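Local structure of cyclin homolog (Herpesvirus saimiri, 2F2C) at residues I133-E136 with K137-E141; D81-L84 with C85-G89; P113-V116 with S117-T120; C101-I104 with G105-R109. The protein is a viral D-type cyclin that modulates the host cell cycle and may contribute to transformation and rapid proliferation of latently infected T cells. All coordinates share one frame; numbering follows the deposited sequence.

Contact 1. Residues I133-E136 with K137-E141; sequences INQE and KDILE
The carbonyls of Ile133 to Glu136 accept hydrogen bonds from the amides of Lys137 to Leu140 in regular i to i+4 order, with Asp138 N 2.8 Å from Asn134 O and Leu140 N 3.1 Å from Glu136 O, which places the whole run inside alpha helix 129-142. On one flank Gln135 leaves the helix with CG anti to its backbone nitrogen (chi1 -174°) and then bends at chi2 (57°). This turn brings the amide nitrogen back across the branch of Ile139, with NE2 of Gln135 3.5 Å from CG1 of Ile139 and 3.8 Å from its CD1. The same amide also makes a weak hydrogen bond to the hydroxyl of Tyr83. Glu136 behaves differently: its chain stays extended and runs beside Leu140 in the same direction, CG of Glu136 coming within 4.1 Å of CD1 of Leu140. On another flank the bent chain of Lys137 lies alongside Asn134 and also packs on another protein chain. Ile139 packs on Ile79 and Ile104, so this helix of the cyclin box meets both helix 72-83 and helix 94-109. The buried Glu136 carboxylate has a partner for each oxygen: OE2 forms a salt bridge with Lys107, and OE1 accepts a hydrogen bond from the backbone of another protein chain. In cyclins a lysine-glutamate pair of this kind commonly faces the kinase. With both oxygens occupied, the carboxylate is probably limited in its rotation and favoured in its ionised form.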
loop_
_atom_site.group_PDB
_atom_site.type_symbol
_atom_site.label_atom_id
_atom_site.label_comp_id
_atom_site.label_asym_id
_atom_site.label_seq_id
_atom_site.Cartn_x
_atom_site.Cartn_y
_atom_site.Cartn_z
ATOM N N ILE A 133 -4.194 -24.077 0.330
ATOM C CA ILE A 133 -4.057 -23.296 1.563
ATOM C C ILE A 133 -2.723 -23.563 2.265
ATOM O O ILE A 133 -2.038 -22.626 2.664
ATOM C CB ILE A 133 -5.262 -23.558 2.495
ATOM C CG1 ILE A 133 -6.535 -22.987 1.858
ATOM C CG2 ILE A 133 -5.038 -22.957 3.880
ATOM C CD1 ILE A 133 -7.820 -23.740 2.234
ATOM N N ASN A 134 -2.344 -24.831 2.391
ATOM C CA ASN A 134 -1.046 -25.166 2.960
ATOM C C ASN A 134 0.121 -24.597 2.154
ATOM O O ASN A 134 1.146 -24.214 2.713
ATOM C CB ASN A 134 -0.910 -26.677 3.167
ATOM C CG ASN A 134 -1.594 -27.146 4.440
ATOM O OD1 ASN A 134 -2.613 -27.836 4.394
ATOM N ND2 ASN A 134 -1.046 -26.756 5.587
ATOM N N GLN A 135 -0.056 -24.515 0.838
ATOM C CA GLN A 135 0.960 -23.960 -0.055
ATOM C C GLN A 135 1.059 -22.443 0.083
ATOM O O GLN A 135 2.152 -21.878 -0.049
ATOM C CB GLN A 135 0.685 -24.359 -1.511
ATOM C CG GLN A 135 1.765 -23.955 -2.505
ATOM C CD GLN A 135 3.115 -24.508 -2.130
ATOM O OE1 GLN A 135 3.409 -25.675 -2.401
ATOM N NE2 GLN A 135 3.943 -23.676 -1.502
ATOM N N GLU A 136 -0.074 -21.786 0.345
ATOM C CA GLU A 136 -0.079 -20.352 0.671
ATOM C C GLU A 136 0.638 -20.126 1.998
ATOM O O GLU A 136 1.388 -19.161 2.152
ATOM C CB GLU A 136 -1.503 -19.795 0.754
ATOM C CG GLU A 136 -1.556 -18.274 0.791
ATOM C CD GLU A 136 -2.806 -17.735 1.464
ATOM O OE1 GLU A 136 -3.129 -18.199 2.584
ATOM O OE2 GLU A 136 -3.452 -16.828 0.892
ATOM N N LYS A 137 0.403 -21.031 2.940
ATOM C CA LYS A 137 0.980 -20.959 4.277
ATOM C C LYS A 137 2.481 -21.243 4.261
ATOM O O LYS A 137 3.231 -20.630 5.014
ATOM C CB LYS A 137 0.259 -21.950 5.176
ATOM C CG LYS A 137 0.559 -21.810 6.644
ATOM C CD LYS A 137 -0.681 -22.138 7.498
ATOM C CE LYS A 137 -1.234 -23.546 7.250
ATOM N NZ LYS A 137 -2.679 -23.634 7.625
ATOM N N ASP A 138 2.914 -22.161 3.394
ATOM C CA ASP A 138 4.331 -22.493 3.270
ATOM C C ASP A 138 5.134 -21.409 2.550
ATOM O O ASP A 138 6.243 -21.069 2.987
ATOM C CB ASP A 138 4.525 -23.868 2.627
ATOM C CG ASP A 138 4.406 -25.016 3.641
ATOM O OD1 ASP A 138 3.998 -26.134 3.242
ATOM O OD2 ASP A 138 4.694 -24.903 4.855
ATOM N N ILE A 139 4.577 -20.861 1.465
ATOM C CA ILE A 139 5.181 -19.694 0.791
ATOM C C ILE A 139 5.364 -18.503 1.743
ATOM O O ILE A 139 6.473 -17.981 1.907
ATOM C CB ILE A 139 4.359 -19.247 -0.428
ATOM C CG1 ILE A 139 4.478 -20.261 -1.564
ATOM C CG2 ILE A 139 4.817 -17.860 -0.898
ATOM C CD1 ILE A 139 3.456 -20.058 -2.641
ATOM N N LEU A 140 4.275 -18.078 2.370
ATOM C CA LEU A 140 4.325 -16.937 3.254
ATOM C C LEU A 140 5.416 -17.067 4.317
ATOM O O LEU A 140 6.223 -16.157 4.502
ATOM C CB LEU A 140 2.965 -16.717 3.904
ATOM C CG LEU A 140 1.910 -16.029 3.033
ATOM C CD1 LEU A 140 0.537 -16.189 3.672
ATOM C CD2 LEU A 140 2.235 -14.555 2.799
ATOM N N GLU A 141 5.461 -18.201 5.003
ATOM C CA GLU A 141 6.379 -18.316 6.117
ATOM C C GLU A 141 7.840 -18.497 5.725
ATOM O O GLU A 141 8.733 -18.138 6.478
ATOM C CB GLU A 141 5.871 -19.298 7.192
ATOM C CG GLU A 141 6.201 -20.781 7.073
ATOM C CD GLU A 141 5.807 -21.545 8.352
ATOM O OE1 GLU A 141 4.599 -21.843 8.537
ATOM O OE2 GLU A 141 6.698 -21.844 9.189
#

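Contact 2. Residues D81-L84 with C85-G89; sequences DRYL and CKKQG
Tyr83 O receives two amides from the chain that leaves helix 72-83. Lys87 N lies 3.2 Å from Tyr83 O and approaches almost head-on (C=O...N 168°), whereas Lys86 N, 3.2 Å from the same Tyr83 O, comes from well above the carbonyl plane. One residue earlier Cys85 N reaches Arg82 O at 3.1 Å, an i to i+3 bond, so the last turn tightens before the backbone departs. The packed side continues at the Tyr83 ring, to which Lys87 is inclined, with CB of Lys87 3.7 Å from OH and 3.8 Å from CZ of Tyr83. That ring also rests on Ile139 and Ala142 of helix 129-142, and Lys87 touches Ala142 as well. This is the C-terminal end of one helix of the cyclin box, where the chain turns into the loop before helix 94-109. Leu84, buried against Trp41, sends CD2 to within 4.0 Å of the backbone N of Gly89, so the leucine packs along the loop as far as that glycine. The outer side is looser. There Lys86 and the far end of Lys87 lead away from residues 81-84; a bend at chi2 (-76°) starts the outward course of Lys87, whose methylenes beyond CG leave the ring behind.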
loop_
_atom_site.group_PDB
_atom_site.type_symbol
_atom_site.label_atom_id
_atom_site.label_comp_id
_atom_site.label_asym_id
_atom_site.label_seq_id
_atom_site.Cartn_x
_atom_site.Cartn_y
_atom_site.Cartn_z
ATOM N N ASP A 81 9.559 -16.148 -7.882
ATOM C CA ASP A 81 11.036 -16.214 -7.915
ATOM C C ASP A 81 11.658 -16.194 -6.521
ATOM O O ASP A 81 12.396 -17.114 -6.160
ATOM C CB ASP A 81 11.637 -15.108 -8.787
ATOM C CG ASP A 81 11.245 -15.242 -10.249
ATOM O OD1 ASP A 81 11.017 -16.389 -10.708
ATOM O OD2 ASP A 81 11.129 -14.245 -11.009
ATOM N N ARG A 82 11.341 -15.162 -5.738
ATOM C CA ARG A 82 11.795 -15.077 -4.351
ATOM C C ARG A 82 11.585 -16.391 -3.624
ATOM O O ARG A 82 12.521 -16.920 -3.037
ATOM C CB ARG A 82 11.071 -13.960 -3.604
ATOM C CG ARG A 82 11.676 -12.581 -3.789
ATOM C CD ARG A 82 10.959 -11.494 -3.008
ATOM N NE ARG A 82 9.767 -11.027 -3.708
ATOM C CZ ARG A 82 8.755 -10.380 -3.138
ATOM N NH1 ARG A 82 8.766 -10.121 -1.831
ATOM N NH2 ARG A 82 7.717 -9.990 -3.882
ATOM N N TYR A 83 10.360 -16.916 -3.681
ATOM C CA TYR A 83 10.015 -18.189 -3.044
ATOM C C TYR A 83 10.893 -19.328 -3.528
ATOM O O TYR A 83 11.274 -20.198 -2.748
ATOM C CB TYR A 83 8.543 -18.559 -3.268
ATOM C CG TYR A 83 8.195 -19.912 -2.699
ATOM C CD1 TYR A 83 8.082 -20.097 -1.316
ATOM C CD2 TYR A 83 8.019 -21.023 -3.529
ATOM C CE1 TYR A 83 7.792 -21.368 -0.771
ATOM C CE2 TYR A 83 7.724 -22.298 -2.997
ATOM C CZ TYR A 83 7.613 -22.460 -1.618
ATOM O OH TYR A 83 7.309 -23.690 -1.075
ATOM N N LEU A 84 11.216 -19.328 -4.816
ATOM C CA LEU A 84 12.001 -20.422 -5.381
ATOM C C LEU A 84 13.506 -20.187 -5.318
ATOM O O LEU A 84 14.266 -20.891 -5.993
ATOM C CB LEU A 84 11.542 -20.775 -6.804
ATOM C CG LEU A 84 10.209 -21.513 -6.956
ATOM C CD1 LEU A 84 9.913 -21.664 -8.413
ATOM C CD2 LEU A 84 10.205 -22.876 -6.290
ATOM N N CYS A 85 13.925 -19.198 -4.519
ATOM C CA CYS A 85 15.324 -19.083 -4.071
ATOM C C CYS A 85 15.483 -19.763 -2.721
ATOM O O CYS A 85 16.601 -19.990 -2.269
ATOM C CB CYS A 85 15.768 -17.632 -3.915
ATOM S SG CYS A 85 15.519 -16.570 -5.354
ATOM N N LYS A 86 14.362 -20.093 -2.086
ATOM C CA LYS A 86 14.384 -20.571 -0.712
ATOM C C LYS A 86 13.961 -22.029 -0.541
ATOM O O LYS A 86 14.688 -22.808 0.077
ATOM C CB LYS A 86 13.600 -19.620 0.204
ATOM C CG LYS A 86 14.327 -18.284 0.426
ATOM C CD LYS A 86 13.651 -17.418 1.483
ATOM C CE LYS A 86 14.462 -16.151 1.779
ATOM N NZ LYS A 86 15.836 -16.423 2.320
ATOM N N LYS A 87 12.801 -22.405 -1.070
ATOM C CA LYS A 87 12.376 -23.807 -0.995
ATOM C C LYS A 87 12.540 -24.468 -2.365
ATOM O O LYS A 87 12.871 -23.797 -3.341
ATOM C CB LYS A 87 10.941 -23.939 -0.461
ATOM C CG LYS A 87 10.712 -23.400 0.965
ATOM C CD LYS A 87 11.249 -24.305 2.073
ATOM C CE LYS A 87 10.861 -23.754 3.442
ATOM N NZ LYS A 87 11.380 -24.559 4.586
ATOM N N GLN A 88 12.327 -25.776 -2.437
ATOM C CA GLN A 88 12.518 -26.496 -3.694
ATOM C C GLN A 88 11.189 -26.751 -4.412
ATOM O O GLN A 88 10.156 -26.954 -3.770
ATOM C CB GLN A 88 13.247 -27.817 -3.430
ATOM C CG GLN A 88 13.957 -28.429 -4.643
ATOM C CD GLN A 88 15.340 -27.846 -4.912
ATOM O OE1 GLN A 88 15.986 -27.289 -4.016
ATOM N NE2 GLN A 88 15.801 -27.993 -6.148
ATOM N N GLY A 89 11.218 -26.732 -5.741
ATOM C CA GLY A 89 10.047 -27.072 -6.536
ATOM C C GLY A 89 10.243 -28.341 -7.344
ATOM O O GLY A 89 11.348 -28.630 -7.813
#

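Contact 3. Residues P113-V116 with S117-T120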
loop_
_atom_site.group_PDB
_atom_site.type_symbol
_atom_site.label_atom_id
_atom_site.label_comp_id
_atom_site.label_asym_id
_atom_site.label_seq_id
_atom_site.Cartn_x
_atom_site.Cartn_y
_atom_site.Cartn_z
ATOM N N PRO A 113 -10.174 -10.341 -4.695
ATOM C CA PRO A 113 -9.107 -11.349 -4.803
ATOM C C PRO A 113 -9.577 -12.571 -5.568
ATOM O O PRO A 113 -10.787 -12.783 -5.726
ATOM C CB PRO A 113 -8.845 -11.768 -3.353
ATOM C CG PRO A 113 -9.612 -10.808 -2.494
ATOM C CD PRO A 113 -10.659 -10.166 -3.314
ATOM N N MET A 114 -8.627 -13.372 -6.035
ATOM C CA MET A 114 -8.949 -14.688 -6.574
ATOM C C MET A 114 -9.263 -15.600 -5.381
ATOM O O MET A 114 -8.685 -15.443 -4.295
ATOM C CB MET A 114 -7.783 -15.219 -7.392
ATOM C CG MET A 114 -8.172 -16.227 -8.452
ATOM S SD MET A 114 -8.658 -15.574 -10.083
ATOM C CE MET A 114 -7.200 -14.607 -10.437
ATOM N N THR A 115 -10.214 -16.508 -5.563
ATOM C CA THR A 115 -10.611 -17.421 -4.496
ATOM C C THR A 115 -9.970 -18.784 -4.718
ATOM O O THR A 115 -9.632 -19.145 -5.845
ATOM C CB THR A 115 -12.149 -17.551 -4.412
ATOM O OG1 THR A 115 -12.658 -18.245 -5.560
ATOM C CG2 THR A 115 -12.808 -16.196 -4.501
ATOM N N VAL A 116 -9.800 -19.539 -3.641
ATOM C CA VAL A 116 -9.233 -20.885 -3.722
ATOM C C VAL A 116 -10.106 -21.803 -4.604
ATOM O O VAL A 116 -9.601 -22.501 -5.497
ATOM C CB VAL A 116 -9.022 -21.474 -2.300
ATOM C CG1 VAL A 116 -10.351 -21.509 -1.511
ATOM C CG2 VAL A 116 -8.364 -22.847 -2.357
ATOM N N SER A 117 -11.418 -21.747 -4.359
ATOM C CA SER A 117 -12.452 -22.491 -5.097
ATOM C C SER A 117 -12.531 -22.131 -6.589
ATOM O O SER A 117 -13.505 -22.454 -7.269
ATOM C CB SER A 117 -13.812 -22.240 -4.432
ATOM O OG SER A 117 -14.058 -20.844 -4.316
ATOM N N LYS A 118 -11.494 -21.475 -7.091
ATOM C CA LYS A 118 -11.503 -20.933 -8.429
ATOM C C LYS A 118 -10.182 -21.237 -9.099
ATOM O O LYS A 118 -10.125 -21.359 -10.306
ATOM C CB LYS A 118 -11.716 -19.427 -8.356
ATOM C CG LYS A 118 -12.272 -18.789 -9.605
ATOM C CD LYS A 118 -12.572 -17.300 -9.381
ATOM C CE LYS A 118 -13.909 -17.079 -8.691
ATOM N NZ LYS A 118 -14.412 -15.708 -8.958
ATOM N N LEU A 119 -9.114 -21.337 -8.312
ATOM C CA LEU A 119 -7.803 -21.728 -8.838
ATOM C C LEU A 119 -7.679 -23.251 -8.834
ATOM O O LEU A 119 -6.994 -23.838 -9.674
ATOM C CB LEU A 119 -6.687 -21.121 -7.994
ATOM C CG LEU A 119 -6.508 -19.606 -7.992
ATOM C CD1 LEU A 119 -5.813 -19.192 -6.710
ATOM C CD2 LEU A 119 -5.730 -19.117 -9.204
ATOM N N THR A 120 -8.349 -23.873 -7.866
ATOM C CA THR A 120 -8.399 -25.323 -7.746
ATOM C C THR A 120 -9.137 -25.908 -8.948
ATOM O O THR A 120 -8.513 -26.413 -9.877
ATOM C CB THR A 120 -9.078 -25.745 -6.404
ATOM O OG1 THR A 120 -10.298 -25.011 -6.220
ATOM C CG2 THR A 120 -8.231 -25.324 -5.199
#
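Met114 lays its CG against Leu119, 3.8 Å from CG and 3.9 Å from CD2 of that residue, the two side chains crossing at about a right angle. The contact is the entry into helix 116-119, a single short turn of the cyclin box that follows helix 94-109. Met114 has CG anti to the backbone nitrogen (chi1 -155°) and then bends twice; the side chain also packs on Phe66, Leu68 and Val102. Leu119 in turn packs on Leu103 and on Leu132 of helix 129-142, so the pair joins the turn to both of these helices. The backbone bonding is only partly helical: Leu119 N is 3.3 Å from Thr115 O, a weak bond, and its bond to Val116 O is weak as well. On the outer flank the hydroxyls of Thr115 and Ser117 meet, OG1 to OG 3.2 Å, and either may be the donor. The alkyl chain of Lys118 is drawn across the same threonine, its CE lying 3.6 Å from Thr115 OG1. Val116 is buried on the other flank, where it touches Asn129 and Leu132 and also packs on the backbone of another protein chain. Its CG2 meets CG2 of Thr120 at 3.8 Å. Thr120 closes the turn with two bonds to a single acceptor: the amide N of Thr120 is 3.0 Å from Val116 O and nearly in line with the carbonyl, while its OG1, 2.7 Å from Val116 O, donates from the side at a C=O...O angle of 128°.

Contact 4. Residues C101-I104 with G105-R109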
loop_
_atom_site.group_PDB
_atom_site.type_symbol
_atom_site.label_atom_id
_atom_site.label_comp_id
_atom_site.label_asym_id
_atom_site.label_seq_id
_atom_site.Cartn_x
_atom_site.Cartn_y
_atom_site.Cartn_z
ATOM N N CYS A 101 0.910 -18.275 -5.647
ATOM C CA CYS A 101 1.495 -16.951 -5.821
ATOM C C CYS A 101 0.450 -15.957 -6.306
ATOM O O CYS A 101 0.275 -14.899 -5.700
ATOM C CB CYS A 101 2.690 -17.002 -6.755
ATOM S SG CYS A 101 3.953 -18.133 -6.126
ATOM N N VAL A 102 -0.273 -16.300 -7.365
ATOM C CA VAL A 102 -1.399 -15.487 -7.829
ATOM C C VAL A 102 -2.411 -15.265 -6.707
ATOM O O VAL A 102 -2.986 -14.185 -6.597
ATOM C CB VAL A 102 -2.097 -16.127 -9.053
ATOM C CG1 VAL A 102 -3.416 -15.448 -9.357
ATOM C CG2 VAL A 102 -1.194 -16.049 -10.255
ATOM N N LEU A 103 -2.631 -16.280 -5.871
ATOM C CA LEU A 103 -3.553 -16.120 -4.757
ATOM C C LEU A 103 -3.033 -15.014 -3.834
ATOM O O LEU A 103 -3.754 -14.043 -3.575
ATOM C CB LEU A 103 -3.811 -17.432 -3.998
ATOM C CG LEU A 103 -4.835 -17.360 -2.844
ATOM C CD1 LEU A 103 -6.233 -17.066 -3.338
ATOM C CD2 LEU A 103 -4.863 -18.635 -2.041
ATOM N N ILE A 104 -1.781 -15.130 -3.382
ATOM C CA ILE A 104 -1.219 -14.121 -2.484
ATOM C C ILE A 104 -1.232 -12.738 -3.145
ATOM O O ILE A 104 -1.687 -11.757 -2.525
ATOM C CB ILE A 104 0.198 -14.534 -1.960
ATOM C CG1 ILE A 104 0.084 -15.715 -0.989
ATOM C CG2 ILE A 104 0.863 -13.401 -1.209
ATOM C CD1 ILE A 104 1.324 -16.547 -0.873
ATOM N N GLY A 105 -0.771 -12.690 -4.401
ATOM C CA GLY A 105 -0.688 -11.464 -5.206
ATOM C C GLY A 105 -2.025 -10.766 -5.343
ATOM O O GLY A 105 -2.159 -9.583 -5.004
ATOM N N SER A 106 -3.030 -11.504 -5.791
ATOM C CA SER A 106 -4.342 -10.929 -5.982
ATOM C C SER A 106 -4.878 -10.405 -4.653
ATOM O O SER A 106 -5.521 -9.360 -4.595
ATOM C CB SER A 106 -5.292 -11.960 -6.569
ATOM O OG SER A 106 -5.785 -12.810 -5.555
ATOM N N LYS A 107 -4.581 -11.127 -3.581
ATOM C CA LYS A 107 -4.973 -10.710 -2.261
ATOM C C LYS A 107 -4.340 -9.388 -1.861
ATOM O O LYS A 107 -4.862 -8.697 -0.991
ATOM C CB LYS A 107 -4.637 -11.786 -1.233
ATOM C CG LYS A 107 -5.710 -12.846 -1.071
ATOM C CD LYS A 107 -5.389 -13.732 0.119
ATOM C CE LYS A 107 -6.257 -14.956 0.167
ATOM N NZ LYS A 107 -5.835 -15.790 1.309
ATOM N N ILE A 108 -3.224 -9.018 -2.479
ATOM C CA ILE A 108 -2.537 -7.776 -2.062
ATOM C C ILE A 108 -2.766 -6.608 -3.025
ATOM O O ILE A 108 -2.974 -5.491 -2.564
ATOM C CB ILE A 108 -1.005 -7.999 -1.843
ATOM C CG1 ILE A 108 -0.772 -9.009 -0.727
ATOM C CG2 ILE A 108 -0.291 -6.672 -1.544
ATOM C CD1 ILE A 108 0.648 -9.529 -0.683
ATOM N N ARG A 109 -2.720 -6.859 -4.338
ATOM C CA ARG A 109 -2.746 -5.765 -5.302
ATOM C C ARG A 109 -4.066 -5.582 -6.053
ATOM O O ARG A 109 -4.104 -4.899 -7.076
ATOM C CB ARG A 109 -1.598 -5.909 -6.304
ATOM C CG ARG A 109 -0.203 -5.518 -5.773
ATOM C CD ARG A 109 0.028 -4.010 -5.574
ATOM N NE ARG A 109 1.422 -3.761 -5.216
ATOM C CZ ARG A 109 2.276 -3.020 -5.928
ATOM N NH1 ARG A 109 1.887 -2.433 -7.039
ATOM N NH2 ARG A 109 3.527 -2.859 -5.529
#
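Lys107 doubles back along the preceding turn to lie beside Leu103, and each part of its chain has a neighbour there. CB lies 3.2 Å from Ile104 O, with Leu103 O only slightly farther; CG of Lys107 is 3.4 Å from Leu103 O. CD draws off to 4.1 Å from that same Leu103 O, and CE then reaches the leucine branch, 4.1 Å from CD1 of Leu103. Beyond CG the chain is fully extended (chi3 -169°), which projects NZ past the leucine to the salt bridge with Glu136 and to two backbone hydrogen bonds on another protein chain. Leu103 O is itself held twice, by Lys107 N at 3.0 Å and by Ser106 OG at 3.1 Å, both donors coming from the same face of the carbonyl plane. The serine oxygen lies between its own backbone nitrogen and carbonyl carbon (chi1 81°), turned back toward the helix, and also receives the backbone amide of Met114. Gly105, Ser106 and Lys107 all donate in i to i+4 fashion, Gly105 N to Cys101 O nearly straight (2.8 Å, N-H...O 171°). On another flank Ile104 and Ile108 point the same way, CG2 of Ile104 meeting CD1 of Ile108 at 3.9 Å. Cys101 and Ile104 pack on helices 72-83 and 129-142, as suits a central helix of the cyclin box. A lysine with an apolar stem lodged on Leu103 and an ammonium group shared between a carboxylate and a partner's backbone, as in other cyclins that bind kinases, would be held in one direction, its positive charge probably stabilised by Glu136.

From the N terminus the order is contact 2, contact 4, contact 3 and contact 1. Each is closed within a few residues of one continuous run, so they follow in series, and none encloses or crosses another. Contact 2 ends helix 72-83, contact 4 occupies helix 94-109, contact 3 starts the short helix 116-119, and contact 1 lies on helix 129-142. Contact 4 touches contact 3, where the amide of Met114 probably hydrogen-bonds Ser106 OG. Contacts 2 and 3 stay apart, their nearest atoms about 14 Å from each other. Within the N-terminal cyclin domain the helices of contacts 1 and 4 link them: contact 1 touches contact 2, and contacts 1 and 4 touch each other.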